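Local coordinates for protein Exo-beta-1,4-mannosidase (Rhizomucor miehei, PDB 4LYP) that probably hydrolyses beta-mannosidic bonds at the non-reducing ends of mannosides, with transglycosylation activity as well, as a family 5 glycoside hydrolase, at residues A[341-346]-A[360-365]; A[82-87]-A[390-395]; A[146-151]-A[232-237]; A[263-268]-A[278-283]; A[36-41]-A[259-264]. All blocks are in the same frame, centred on the assembly; numbering follows the deposited sequence. Where two conformers were deposited one is given.

Interaction 1: A[341-346]-A[360-365]; sequences ARDAWR and PTSHKD
One face of the Trp-345 indole carries the His-363 imidazole in an offset stack (five-membered ring and imidazole centroids 3.8 Å apart, planes at 21°); Arg-346 CG lies over the opposite face toward the rim, and Ser-362 OG, in the conformer described, sits in plane at the edge. Trp-345 CG, set between the backbone N and carbonyl carbon (chi1 59°), swings the indole to His-363. Tyr-300 OH holds His-363 ND1. Thr-361 CG2 sits over the centre of the Arg-342 guanidinium, while Thr-359 O and Asp-427 take its N-H groups. Asp-343 OD1 uses its syn lone pair for an almost straight bond from His-363 N (2.9 Å, 176°). Asp-343 OD2 is gripped by Ser-362 N, Ser-362 OG (2.7 Å) and, in a salt bridge, Arg-346 NE. Asp-343 N donates to Pro-360 O at 2.8 Å. The first N-H groups of helix 362-380 thus meet a carboxylate, which the helix dipole would probably favour, where a TIM-barrel loop leads from strand 333-338 into its helix.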
# COMPACT_ATOMS: atom_id res chain seq x y z
N ALA A 341 6.09 -4.76 14.83
CA ALA A 341 6.11 -6.18 15.15
C ALA A 341 5.37 -6.46 16.47
O ALA A 341 5.05 -5.56 17.26
CB ALA A 341 7.56 -6.62 15.30
N ARG A 342 5.14 -7.75 16.69
CA ARG A 342 4.60 -8.25 17.98
C ARG A 342 5.70 -8.17 19.01
O ARG A 342 6.83 -7.78 18.75
CB ARG A 342 4.06 -9.65 17.79
CG ARG A 342 3.14 -9.82 16.55
CD ARG A 342 2.43 -11.15 16.47
NE ARG A 342 1.19 -11.22 17.27
CZ ARG A 342 0.02 -10.80 16.84
NH1 ARG A 342 -1.06 -11.03 17.63
NH2 ARG A 342 -0.14 -10.16 15.67
N ASP A 343 5.32 -8.53 20.27
CA ASP A 343 6.20 -8.33 21.43
C ASP A 343 7.36 -9.34 21.56
O ASP A 343 7.45 -10.11 22.54
CB ASP A 343 5.38 -8.39 22.73
CG ASP A 343 4.51 -7.17 23.00
OD1 ASP A 343 4.75 -6.05 22.42
OD2 ASP A 343 3.63 -7.27 23.88
N ALA A 344 8.27 -9.34 20.58
CA ALA A 344 9.43 -10.22 20.53
C ALA A 344 10.23 -10.15 21.82
O ALA A 344 10.82 -11.16 22.27
CB ALA A 344 10.32 -9.89 19.34
N TRP A 345 10.28 -8.97 22.44
CA TRP A 345 11.03 -8.71 23.65
C TRP A 345 10.60 -9.55 24.83
O TRP A 345 11.35 -9.65 25.80
CB TRP A 345 10.98 -7.19 23.97
CG TRP A 345 9.54 -6.72 24.17
CD1 TRP A 345 8.70 -6.18 23.22
CD2 TRP A 345 8.76 -6.79 25.38
NE1 TRP A 345 7.48 -5.91 23.73
CE2 TRP A 345 7.46 -6.27 25.07
CE3 TRP A 345 9.03 -7.21 26.73
CZ2 TRP A 345 6.39 -6.17 26.00
CZ3 TRP A 345 7.98 -7.08 27.67
CH2 TRP A 345 6.69 -6.59 27.31
N ARG A 346 9.41 -10.13 24.82
CA ARG A 346 9.00 -11.00 25.90
C ARG A 346 9.77 -12.33 25.93
O ARG A 346 9.81 -13.01 26.96
CB ARG A 346 7.51 -11.27 25.80
CG ARG A 346 6.62 -10.07 26.01
CD ARG A 346 5.17 -10.34 25.76
NE ARG A 346 4.32 -9.18 26.00
CZ ARG A 346 3.97 -8.74 27.19
NH1 ARG A 346 3.22 -7.67 27.26
NH2 ARG A 346 4.35 -9.41 28.31
N PRO A 360 1.58 -11.36 22.31
CA PRO A 360 0.90 -10.08 22.42
C PRO A 360 1.52 -8.96 21.57
O PRO A 360 2.65 -9.08 21.10
CB PRO A 360 1.05 -9.70 23.91
CG PRO A 360 1.35 -10.99 24.59
CD PRO A 360 2.14 -11.80 23.61
N THR A 361 0.76 -7.87 21.47
CA THR A 361 1.12 -6.72 20.68
C THR A 361 1.08 -5.47 21.54
O THR A 361 0.62 -4.41 21.11
CB THR A 361 0.22 -6.59 19.44
OG1 THR A 361 -1.16 -6.50 19.84
CG2 THR A 361 0.37 -7.75 18.49
N SER A 362 1.60 -5.53 22.79
CA SER A 362 1.48 -4.32 23.61
C SER A 362 2.30 -3.14 23.10
O SER A 362 1.82 -2.03 23.15
CB SER A 362 1.82 -4.62 25.05
OG SER A 362 3.19 -5.00 25.24
N HIS A 363 3.51 -3.38 22.56
CA HIS A 363 4.25 -2.24 22.01
C HIS A 363 3.56 -1.68 20.80
O HIS A 363 3.37 -0.47 20.68
CB HIS A 363 5.67 -2.66 21.64
CG HIS A 363 6.61 -2.74 22.78
ND1 HIS A 363 7.97 -2.78 22.65
CD2 HIS A 363 6.36 -2.75 24.16
CE1 HIS A 363 8.54 -2.81 23.84
NE2 HIS A 363 7.59 -2.84 24.76
N LYS A 364 3.19 -2.59 19.85
CA LYS A 364 2.49 -2.17 18.64
C LYS A 364 1.23 -1.38 18.95
O LYS A 364 0.91 -0.38 18.29
CB LYS A 364 2.14 -3.43 17.85
CG LYS A 364 1.33 -3.21 16.58
CD LYS A 364 0.91 -4.58 16.02
CE LYS A 364 0.45 -4.50 14.59
NZ LYS A 364 0.18 -5.89 14.05
N ASP A 365 0.44 -1.85 19.93
CA ASP A 365 -0.85 -1.17 20.24
C ASP A 365 -0.57 0.21 20.72
O ASP A 365 -1.30 1.15 20.31
CB ASP A 365 -1.56 -1.96 21.30
CG ASP A 365 -2.16 -3.28 20.78
OD1 ASP A 365 -1.96 -3.61 19.63
OD2 ASP A 365 -2.83 -3.90 21.61
O HOH W 1 3.97 -5.34 19.85

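Interaction 2: A[82-87]-A[390-395]; sequences ELEIKQ and WAYGGE
Helix 82-87 and strand 392-394 pass at 9.1 Å between axes, their directions 120° apart; Glu-84 and Gly-394 have the nearest CA atoms, 5.4 Å from each other. Glu-84 runs extended beyond CG to the turn at the strand end, and its OE2 accepts Glu-395 N at 2.8 Å from above the carboxylate plane. That oxygen also has a salt bridge to Arg-80. OE1 takes Tyr-62 OH and a water that bridges to Gly-393 O, so both carboxylate oxygens are in use. The strand is the last of the TIM barrel, pairing in parallel with strand 53-61 to close the ring, and the helix lies outside it, in the connection from 53-61 to strand 95-99. One turn along the helix, the Gln-87 amide serves two partners. Its OE1 accepts Tyr-392 OH at 2.7 Å, lying at the edge of the phenol ring with amide and ring planes 88° apart. Its NE2 donates to Glu-395 OE2 at 2.9 Å, with the acceptor in the amide plane; Ser-425 OG also bonds this carboxylate oxygen. Gly-394 N lies over the centre of the Tyr-392 ring. At the outer margin Leu-83 CD2 packs on Glu-395 CG at 3.8 Å.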
# COMPACT_ATOMS: atom_id res chain seq x y z
N GLU A 82 -14.49 -11.57 1.26
CA GLU A 82 -15.70 -10.87 1.58
C GLU A 82 -15.88 -10.68 3.09
O GLU A 82 -16.24 -9.59 3.54
CB GLU A 82 -16.91 -11.62 0.98
CG GLU A 82 -16.92 -11.50 -0.56
CD GLU A 82 -17.84 -12.56 -1.24
OE1 GLU A 82 -17.97 -12.47 -2.47
OE2 GLU A 82 -18.36 -13.52 -0.59
N LEU A 83 -15.51 -11.68 3.88
CA LEU A 83 -15.57 -11.57 5.32
C LEU A 83 -14.57 -10.54 5.86
O LEU A 83 -14.87 -9.77 6.75
CB LEU A 83 -15.33 -12.95 5.95
CG LEU A 83 -15.27 -12.98 7.48
CD1 LEU A 83 -16.47 -12.43 8.19
CD2 LEU A 83 -14.88 -14.39 7.95
N GLU A 84 -13.36 -10.53 5.29
CA GLU A 84 -12.33 -9.62 5.77
C GLU A 84 -12.70 -8.18 5.41
O GLU A 84 -12.45 -7.26 6.23
CB GLU A 84 -11.01 -10.01 5.14
CG GLU A 84 -10.48 -11.33 5.79
CD GLU A 84 -9.18 -11.85 5.24
OE1 GLU A 84 -8.60 -11.28 4.26
OE2 GLU A 84 -8.68 -12.82 5.85
N ILE A 85 -13.29 -7.94 4.24
CA ILE A 85 -13.82 -6.59 3.93
C ILE A 85 -14.90 -6.17 4.91
O ILE A 85 -14.89 -5.06 5.42
CB ILE A 85 -14.36 -6.49 2.45
CG1 ILE A 85 -13.33 -6.85 1.42
CG2 ILE A 85 -14.89 -5.08 2.23
CD1 ILE A 85 -12.09 -6.01 1.46
N LYS A 86 -15.83 -7.10 5.19
CA LYS A 86 -16.88 -6.82 6.20
C LYS A 86 -16.24 -6.52 7.55
O LYS A 86 -16.63 -5.51 8.25
CB LYS A 86 -17.79 -8.03 6.28
CG LYS A 86 -18.94 -7.84 7.30
CD LYS A 86 -19.88 -9.09 7.21
CE LYS A 86 -21.04 -8.90 8.17
NZ LYS A 86 -20.71 -9.14 9.58
N GLN A 87 -15.22 -7.25 7.99
CA GLN A 87 -14.55 -6.96 9.24
C GLN A 87 -13.94 -5.58 9.25
O GLN A 87 -14.01 -4.81 10.23
CB GLN A 87 -13.42 -7.99 9.56
CG GLN A 87 -13.93 -9.37 9.85
CD GLN A 87 -12.82 -10.41 9.83
OE1 GLN A 87 -11.69 -10.19 9.34
NE2 GLN A 87 -13.13 -11.60 10.32
N TRP A 390 -0.27 -0.89 7.93
CA TRP A 390 0.25 -2.03 7.14
C TRP A 390 0.43 -3.19 8.11
O TRP A 390 1.30 -3.13 8.96
CB TRP A 390 1.57 -1.65 6.51
CG TRP A 390 2.13 -2.82 5.74
CD1 TRP A 390 2.71 -4.00 6.25
CD2 TRP A 390 2.04 -3.00 4.31
NE1 TRP A 390 2.98 -4.86 5.23
CE2 TRP A 390 2.56 -4.31 4.02
CE3 TRP A 390 1.57 -2.20 3.24
CZ2 TRP A 390 2.67 -4.80 2.70
CZ3 TRP A 390 1.65 -2.71 1.94
CH2 TRP A 390 2.20 -4.00 1.68
N ALA A 391 -0.45 -4.22 8.01
CA ALA A 391 -1.49 -4.41 7.00
C ALA A 391 -2.52 -5.36 7.65
O ALA A 391 -2.23 -6.04 8.62
CB ALA A 391 -0.98 -5.00 5.69
N TYR A 392 -3.71 -5.41 7.08
CA TYR A 392 -4.75 -6.25 7.67
C TYR A 392 -4.56 -7.70 7.27
O TYR A 392 -4.52 -8.03 6.11
CB TYR A 392 -6.15 -5.76 7.27
CG TYR A 392 -7.23 -6.45 8.09
CD1 TYR A 392 -7.22 -6.38 9.49
CD2 TYR A 392 -8.24 -7.19 7.48
CE1 TYR A 392 -8.19 -6.98 10.22
CE2 TYR A 392 -9.25 -7.80 8.24
CZ TYR A 392 -9.19 -7.69 9.63
OH TYR A 392 -10.13 -8.31 10.43
N GLY A 393 -4.40 -8.57 8.26
CA GLY A 393 -4.28 -10.02 8.04
C GLY A 393 -5.58 -10.75 8.08
O GLY A 393 -5.71 -11.82 7.50
N GLY A 394 -6.59 -10.22 8.78
CA GLY A 394 -7.94 -10.84 8.71
C GLY A 394 -7.94 -12.21 9.34
O GLY A 394 -7.54 -12.41 10.49
N GLU A 395 -8.45 -13.17 8.58
CA GLU A 395 -8.61 -14.57 8.97
C GLU A 395 -7.33 -15.35 8.72
O GLU A 395 -7.22 -16.51 9.16
CB GLU A 395 -9.77 -15.19 8.23
CG GLU A 395 -11.09 -14.53 8.53
CD GLU A 395 -11.53 -14.78 9.96
OE1 GLU A 395 -11.84 -15.96 10.32
OE2 GLU A 395 -11.40 -13.88 10.76
O HOH W 2 -5.90 -11.77 4.66

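Interaction 3: A[146-151]-A[232-237]; sequences VMTLGN and SWQIAN
Thr-148 and Gln-234 lie side by side on neighbouring parallel strands of the TIM barrel, 144-148 and 230-234. The backbones are tied in the alternating parallel pattern: Met-147 N to Ser-232 O, Gln-234 N to Met-147 O and Leu-149 N to Gln-234 O, each 2.9 Å long. Past the strands, Asn-237 N donates to Gly-150 O. On the face carrying Val-146, Thr-148, Ser-232 and Gln-234, every polar end of Gln-234 is used. Its extended chain, CG anti to the backbone N (chi1 178°), runs alongside Thr-148 and so brings OE1 to Thr-148 OG1, which donates at 2.9 Å; OE1 also accepts Arg-97 NE, while NE2 serves Glu-336 and Ser-264 OG. Ser-232 OG pairs with Tyr-287 OH. Beyond the strand ends, Asn-237 ND2 bonds Asn-151 OD1 at 3.0 Å from above the Asn-151 carbonyl plane, with the two amides turned 57° apart. Ser-156 OG bonds Asn-151 ND2, and Arg-97 NH2 donates to Asn-237 OD1. Asn-237 is followed by Glu-238, which lines a guanidine pocket; an Asn-Glu pair at the end of the fourth strand carries the acid/base in family 5, so Glu-238 probably has that role. On the other face, toward helices 197-213 and 244-257, Trp-233 CE3 meets Met-147 CB at 3.6 Å; Leu-149 CD2, just past the strand end, joins them, 3.8 Å from Trp-233 CE3.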
# COMPACT_ATOMS: atom_id res chain seq x y z
N VAL A 146 -7.06 2.82 -3.26
CA VAL A 146 -5.81 3.35 -3.83
C VAL A 146 -5.20 2.19 -4.64
O VAL A 146 -4.89 1.13 -4.05
CB VAL A 146 -4.83 3.86 -2.74
CG1 VAL A 146 -3.51 4.23 -3.34
CG2 VAL A 146 -5.48 5.04 -2.01
N MET A 147 -5.13 2.37 -5.96
CA MET A 147 -4.77 1.27 -6.88
C MET A 147 -3.27 1.34 -7.21
O MET A 147 -2.88 2.14 -8.06
CB MET A 147 -5.56 1.39 -8.14
CG MET A 147 -7.09 1.18 -7.97
SD MET A 147 -7.53 -0.54 -7.73
CE MET A 147 -7.54 -1.04 -9.46
N THR A 148 -2.47 0.56 -6.51
CA THR A 148 -1.00 0.58 -6.71
C THR A 148 -0.69 -0.19 -8.00
O THR A 148 -1.02 -1.38 -8.12
CB THR A 148 -0.28 0.02 -5.53
OG1 THR A 148 -0.73 0.71 -4.33
CG2 THR A 148 1.22 0.17 -5.63
N LEU A 149 -0.09 0.50 -8.99
CA LEU A 149 0.07 -0.09 -10.34
C LEU A 149 1.37 -0.83 -10.54
O LEU A 149 1.55 -1.46 -11.62
CB LEU A 149 -0.10 1.02 -11.36
CG LEU A 149 -1.51 1.56 -11.50
CD1 LEU A 149 -1.47 2.96 -12.13
CD2 LEU A 149 -2.31 0.60 -12.36
N GLY A 150 2.28 -0.76 -9.59
CA GLY A 150 3.58 -1.43 -9.71
C GLY A 150 4.27 -1.43 -8.40
O GLY A 150 3.67 -1.00 -7.39
N ASN A 151 5.52 -1.87 -8.40
CA ASN A 151 6.21 -2.09 -7.12
C ASN A 151 7.68 -2.01 -7.36
O ASN A 151 8.18 -2.71 -8.26
CB ASN A 151 5.83 -3.46 -6.56
CG ASN A 151 6.25 -3.72 -5.13
OD1 ASN A 151 6.83 -2.86 -4.44
ND2 ASN A 151 5.90 -4.90 -4.67
N SER A 232 -7.68 6.68 -6.17
CA SER A 232 -6.47 7.13 -6.87
C SER A 232 -5.78 6.00 -7.60
O SER A 232 -5.91 4.81 -7.21
CB SER A 232 -5.49 7.83 -5.89
OG SER A 232 -5.03 6.86 -4.99
N TRP A 233 -5.04 6.37 -8.63
CA TRP A 233 -4.05 5.49 -9.28
C TRP A 233 -2.71 5.86 -8.71
O TRP A 233 -2.34 7.03 -8.68
CB TRP A 233 -4.01 5.75 -10.78
CG TRP A 233 -5.32 5.41 -11.42
CD1 TRP A 233 -6.31 6.29 -11.86
CD2 TRP A 233 -5.84 4.09 -11.66
NE1 TRP A 233 -7.40 5.58 -12.31
CE2 TRP A 233 -7.16 4.24 -12.21
CE3 TRP A 233 -5.33 2.80 -11.46
CZ2 TRP A 233 -7.94 3.16 -12.54
CZ3 TRP A 233 -6.11 1.72 -11.78
CH2 TRP A 233 -7.40 1.90 -12.34
N GLN A 234 -1.96 4.86 -8.24
CA GLN A 234 -0.65 5.11 -7.62
C GLN A 234 0.43 4.51 -8.49
O GLN A 234 0.35 3.32 -8.85
CB GLN A 234 -0.64 4.55 -6.20
CG GLN A 234 0.71 4.72 -5.52
CD GLN A 234 0.51 4.42 -4.06
OE1 GLN A 234 0.58 3.24 -3.65
NE2 GLN A 234 0.21 5.45 -3.25
N ILE A 235 1.41 5.36 -8.86
CA ILE A 235 2.44 4.92 -9.84
C ILE A 235 2.99 3.53 -9.45
O ILE A 235 2.98 2.56 -10.23
CB ILE A 235 3.54 5.95 -9.93
CG1 ILE A 235 3.07 7.28 -10.53
CG2 ILE A 235 4.68 5.37 -10.82
CD1 ILE A 235 4.09 8.41 -10.44
N ALA A 236 3.56 3.45 -8.23
CA ALA A 236 4.20 2.22 -7.82
C ALA A 236 4.46 2.34 -6.34
O ALA A 236 4.61 3.40 -5.77
CB ALA A 236 5.56 1.97 -8.54
N ASN A 237 4.62 1.17 -5.69
CA ASN A 237 5.02 1.13 -4.29
C ASN A 237 6.54 1.47 -4.19
O ASN A 237 7.39 0.72 -4.68
CB ASN A 237 4.77 -0.28 -3.75
CG ASN A 237 5.16 -0.39 -2.33
OD1 ASN A 237 4.74 0.45 -1.48
ND2 ASN A 237 5.96 -1.38 -1.99

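Interaction 4: A[263-268]-A[278-283]; sequences VSAGLE and RAHDHK
Leu-267 and Ala-279 carry the apolar part of this contact. With CG roughly anti to the backbone N (chi1 -154°), both methyls of Leu-267 abut the Ala-279 methyl from one side: CD2 is 3.7 Å and CD1 3.8 Å from Ala-279 CB. Leu-267 CD2 also touches the His-280 ring at CE1 (3.9 Å), while Ala-265 CB meets Ala-279 CB more loosely, at 4.3 Å. Water supplies the polar link. One molecule accepts Leu-267 N at 3.0 Å and is bonded to His-280 NE2 at 2.7 Å, lying in the imidazole plane. Within 278-283 a side-chain bond takes up a carbonyl near the helix end: His-282 NE2 donates to Arg-278 O at 2.7 Å, with the oxygen in the ring plane, and Glu-248 holds ND1 of the same ring. An inverse gamma turn centred on Asp-281 follows the helix end, and Lys-331 NZ bonds His-280 O. The contact packs helix 273-280 back on the loop that leaves barrel strand 262-264, a beta-alpha connection of the TIM barrel. No direct hydrogen bond crosses the contact, and Ala-279 O is buried without a partner, so cohesion rests on methyl packing and one bridging water.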
# COMPACT_ATOMS: atom_id res chain seq x y z
N VAL A 263 -4.03 10.99 -8.69
CA VAL A 263 -2.79 10.26 -8.93
C VAL A 263 -1.87 10.46 -7.77
O VAL A 263 -1.67 11.61 -7.27
CB VAL A 263 -2.15 10.70 -10.27
CG1 VAL A 263 -0.85 9.93 -10.53
CG2 VAL A 263 -3.12 10.50 -11.41
N SER A 264 -1.24 9.37 -7.35
CA SER A 264 -0.27 9.35 -6.28
C SER A 264 1.06 8.71 -6.69
O SER A 264 1.10 7.91 -7.62
CB SER A 264 -0.92 8.42 -5.14
OG SER A 264 -0.01 8.17 -4.11
N ALA A 265 2.16 9.10 -6.01
CA ALA A 265 3.48 8.63 -6.32
C ALA A 265 3.90 7.37 -5.59
O ALA A 265 4.87 6.73 -6.00
CB ALA A 265 4.49 9.72 -6.03
N GLY A 266 3.30 7.03 -4.44
CA GLY A 266 3.70 5.86 -3.63
C GLY A 266 4.96 6.00 -2.85
O GLY A 266 5.55 4.95 -2.47
N LEU A 267 5.43 7.23 -2.58
CA LEU A 267 6.70 7.40 -1.94
C LEU A 267 6.69 7.11 -0.45
O LEU A 267 5.71 7.39 0.26
CB LEU A 267 7.17 8.85 -2.12
CG LEU A 267 8.66 9.08 -2.08
CD1 LEU A 267 9.34 8.61 -3.38
CD2 LEU A 267 9.02 10.53 -1.72
N GLU A 268 7.86 6.66 0.03
CA GLU A 268 8.07 6.52 1.51
C GLU A 268 8.17 7.86 2.22
O GLU A 268 7.82 8.00 3.38
CB GLU A 268 9.33 5.75 1.79
CG GLU A 268 9.34 4.26 1.37
CD GLU A 268 10.77 3.79 1.14
OE1 GLU A 268 11.33 3.04 1.93
OE2 GLU A 268 11.37 4.23 0.10
N ARG A 278 10.93 15.93 -5.30
CA ARG A 278 11.25 15.25 -6.57
C ARG A 278 10.07 14.32 -6.98
O ARG A 278 9.76 14.19 -8.16
CB ARG A 278 12.51 14.42 -6.38
CG ARG A 278 12.87 13.50 -7.48
CD ARG A 278 14.29 12.95 -7.40
NE ARG A 278 14.47 12.19 -6.14
CZ ARG A 278 15.63 11.93 -5.56
NH1 ARG A 278 16.79 12.29 -6.16
NH2 ARG A 278 15.67 11.28 -4.35
N ALA A 279 9.43 13.70 -5.99
CA ALA A 279 8.31 12.81 -6.27
C ALA A 279 6.98 13.57 -6.41
O ALA A 279 6.12 13.20 -7.17
CB ALA A 279 8.13 11.78 -5.13
N HIS A 280 6.81 14.63 -5.56
CA HIS A 280 5.46 15.20 -5.37
C HIS A 280 5.22 16.54 -6.07
O HIS A 280 4.04 16.89 -6.24
CB HIS A 280 5.18 15.37 -3.89
CG HIS A 280 5.17 14.07 -3.14
ND1 HIS A 280 5.99 13.79 -2.11
CD2 HIS A 280 4.30 13.00 -3.23
CE1 HIS A 280 5.71 12.54 -1.64
NE2 HIS A 280 4.68 12.08 -2.28
N ASP A 281 6.27 17.29 -6.43
CA ASP A 281 6.05 18.62 -7.00
C ASP A 281 5.83 18.50 -8.51
O ASP A 281 6.69 18.86 -9.32
CB ASP A 281 7.23 19.54 -6.65
CG ASP A 281 6.99 20.98 -7.06
OD1 ASP A 281 5.86 21.34 -7.35
OD2 ASP A 281 7.96 21.73 -7.05
N HIS A 282 4.67 17.99 -8.88
CA HIS A 282 4.28 17.77 -10.26
C HIS A 282 2.82 18.06 -10.39
O HIS A 282 2.04 17.71 -9.46
CB HIS A 282 4.55 16.31 -10.72
CG HIS A 282 6.01 15.94 -10.63
ND1 HIS A 282 6.93 16.34 -11.52
CD2 HIS A 282 6.69 15.29 -9.65
CE1 HIS A 282 8.15 15.96 -11.13
NE2 HIS A 282 8.00 15.30 -9.94
N LYS A 283 2.39 18.59 -11.53
CA LYS A 283 1.00 18.93 -11.70
C LYS A 283 0.10 17.69 -11.50
O LYS A 283 -1.06 17.81 -11.02
CB LYS A 283 0.77 19.49 -13.14
CG LYS A 283 -0.69 19.84 -13.46
CD LYS A 283 -0.78 20.58 -14.75
CE LYS A 283 -2.17 21.21 -15.00
NZ LYS A 283 -2.86 21.77 -13.80
O HOH W 3 3.64 9.64 -2.75

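Interaction 5: A[36-41]-A[259-264]; sequences FAFVKI and PKHLVS
Lys-260 is the first residue of 259-264 to meet 36-41: its CB lies over the face of the Phe-38 ring as a CH-pi contact, 4.1 Å from the ring centroid and 27° off the normal. The side chain then runs on past the ring, and in the conformer described its NZ forms a salt bridge with Glu-35. Lys-260 O and Val-39 O are bridged by a water. His-261 follows at the rim of the same phenyl: its CD2 lies in the phenyl plane at the edge and its NE2 is 3.5 Å from Phe-38 CE1, the two rings being inclined at 53°. NE2 is bonded to Asp-227 O, and Trp-233 meets the imidazole as well. Here the chain enters strand 262-264 of the TIM barrel, so the contact sits at the N-terminal end of the barrel, against strand 40-41, which pairs with 48-50 in an antiparallel hairpin. Leu-262 N reaches Val-39 O through a second water. The leucine's branches divide between two partners: CD1 packs on Val-39 CG1 at 3.8 Å and CD2 on Ile-41 CG1 at 3.8 Å. Its CG lies 3.5 Å from Val-39 O.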
# COMPACT_ATOMS: atom_id res chain seq x y z
N PHE A 36 -19.78 13.53 -8.61
CA PHE A 36 -19.95 13.79 -7.15
C PHE A 36 -19.23 12.78 -6.22
O PHE A 36 -18.68 13.15 -5.20
CB PHE A 36 -21.46 13.84 -6.86
CG PHE A 36 -21.85 14.50 -5.57
CD1 PHE A 36 -21.49 15.80 -5.24
CD2 PHE A 36 -22.72 13.82 -4.74
CE1 PHE A 36 -21.98 16.39 -4.07
CE2 PHE A 36 -23.21 14.39 -3.58
CZ PHE A 36 -22.80 15.67 -3.25
N ALA A 37 -19.25 11.53 -6.63
CA ALA A 37 -18.70 10.42 -5.88
C ALA A 37 -17.22 10.22 -6.04
O ALA A 37 -16.61 9.40 -5.33
CB ALA A 37 -19.46 9.13 -6.23
N PHE A 38 -16.56 10.96 -6.96
CA PHE A 38 -15.11 10.80 -7.09
C PHE A 38 -14.44 11.56 -5.97
O PHE A 38 -14.78 12.72 -5.66
CB PHE A 38 -14.63 11.33 -8.44
CG PHE A 38 -15.00 10.41 -9.58
CD1 PHE A 38 -14.09 9.48 -10.11
CD2 PHE A 38 -16.28 10.43 -10.13
CE1 PHE A 38 -14.45 8.59 -11.06
CE2 PHE A 38 -16.62 9.51 -11.12
CZ PHE A 38 -15.67 8.63 -11.63
N VAL A 39 -13.38 10.95 -5.42
CA VAL A 39 -12.56 11.68 -4.42
C VAL A 39 -11.77 12.73 -5.17
O VAL A 39 -11.22 12.47 -6.25
CB VAL A 39 -11.65 10.69 -3.66
CG1 VAL A 39 -10.81 11.47 -2.65
CG2 VAL A 39 -12.44 9.62 -3.00
N LYS A 40 -11.67 13.94 -4.57
CA LYS A 40 -11.02 15.07 -5.23
C LYS A 40 -10.10 15.72 -4.22
O LYS A 40 -10.17 15.45 -3.01
CB LYS A 40 -12.06 16.12 -5.68
CG LYS A 40 -13.14 15.51 -6.52
CD LYS A 40 -14.25 16.50 -6.88
CE LYS A 40 -15.45 15.76 -7.54
NZ LYS A 40 -16.25 14.92 -6.52
N ILE A 41 -9.25 16.62 -4.69
CA ILE A 41 -8.49 17.50 -3.78
C ILE A 41 -9.40 18.72 -3.53
O ILE A 41 -9.94 19.31 -4.46
CB ILE A 41 -7.15 17.94 -4.39
CG1 ILE A 41 -6.35 16.76 -4.93
CG2 ILE A 41 -6.37 18.80 -3.34
CD1 ILE A 41 -6.02 15.75 -3.83
N PRO A 259 -8.80 10.65 -16.51
CA PRO A 259 -8.79 12.05 -16.09
C PRO A 259 -9.69 12.37 -14.91
O PRO A 259 -9.50 13.43 -14.30
CB PRO A 259 -9.26 12.82 -17.33
CG PRO A 259 -9.43 11.84 -18.36
CD PRO A 259 -9.12 10.46 -17.94
N LYS A 260 -10.61 11.47 -14.53
CA LYS A 260 -11.46 11.75 -13.39
C LYS A 260 -10.81 11.42 -12.04
O LYS A 260 -11.38 11.77 -11.01
CB LYS A 260 -12.75 10.94 -13.49
CG LYS A 260 -13.59 11.35 -14.72
CD LYS A 260 -14.81 10.48 -14.89
CE LYS A 260 -15.69 10.97 -16.06
NZ LYS A 260 -15.96 12.42 -15.92
N HIS A 261 -9.66 10.72 -12.05
CA HIS A 261 -9.07 10.18 -10.80
C HIS A 261 -7.84 10.94 -10.34
O HIS A 261 -7.04 11.44 -11.15
CB HIS A 261 -8.70 8.72 -11.07
CG HIS A 261 -9.86 7.79 -11.01
ND1 HIS A 261 -10.00 6.74 -11.89
CD2 HIS A 261 -10.87 7.68 -10.08
CE1 HIS A 261 -11.07 6.04 -11.54
NE2 HIS A 261 -11.62 6.59 -10.41
N LEU A 262 -7.66 10.91 -9.06
CA LEU A 262 -6.41 11.35 -8.42
C LEU A 262 -5.23 10.42 -8.77
O LEU A 262 -5.44 9.23 -9.05
CB LEU A 262 -6.60 11.41 -6.92
CG LEU A 262 -7.70 12.33 -6.43
CD1 LEU A 262 -7.81 12.25 -4.89
CD2 LEU A 262 -7.48 13.78 -6.91
N VAL A 263 -4.03 10.99 -8.69
CA VAL A 263 -2.79 10.26 -8.93
C VAL A 263 -1.87 10.46 -7.77
O VAL A 263 -1.67 11.61 -7.27
CB VAL A 263 -2.15 10.70 -10.27
CG1 VAL A 263 -0.85 9.93 -10.53
CG2 VAL A 263 -3.12 10.50 -11.41
N SER A 264 -1.24 9.37 -7.35
CA SER A 264 -0.27 9.35 -6.28
C SER A 264 1.06 8.71 -6.69
O SER A 264 1.10 7.91 -7.62
CB SER A 264 -0.92 8.42 -5.14
OG SER A 264 -0.01 8.17 -4.11
O HOH W 4 -10.47 10.17 -7.75
O HOH W 5 -10.63 13.29 -8.85

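From the N terminus, 36-41 opens interaction 5 and 82-87 opens interaction 2. Interaction 3 runs from 146-151 to 232-237, within both, before 259-264 closes interaction 5. That segment shares Val-263 and Ser-264 with interaction 4, which closes at 278-283. Interaction 1 joins 341-346 to 360-365, and interaction 2 closes last, at 390-395; it encloses 3, 4 and 1 and crosses 5. Interactions 3, 4 and 5 meet along strands 230-234 and 262-264, where Ile-235 N lies 2.9 Å from Ser-264 O, a probable hydrogen bond. Interaction 2 ties the last barrel strand to an early outer helix, while interaction 1 stands apart, its centre about 38 Å from that of interaction 5.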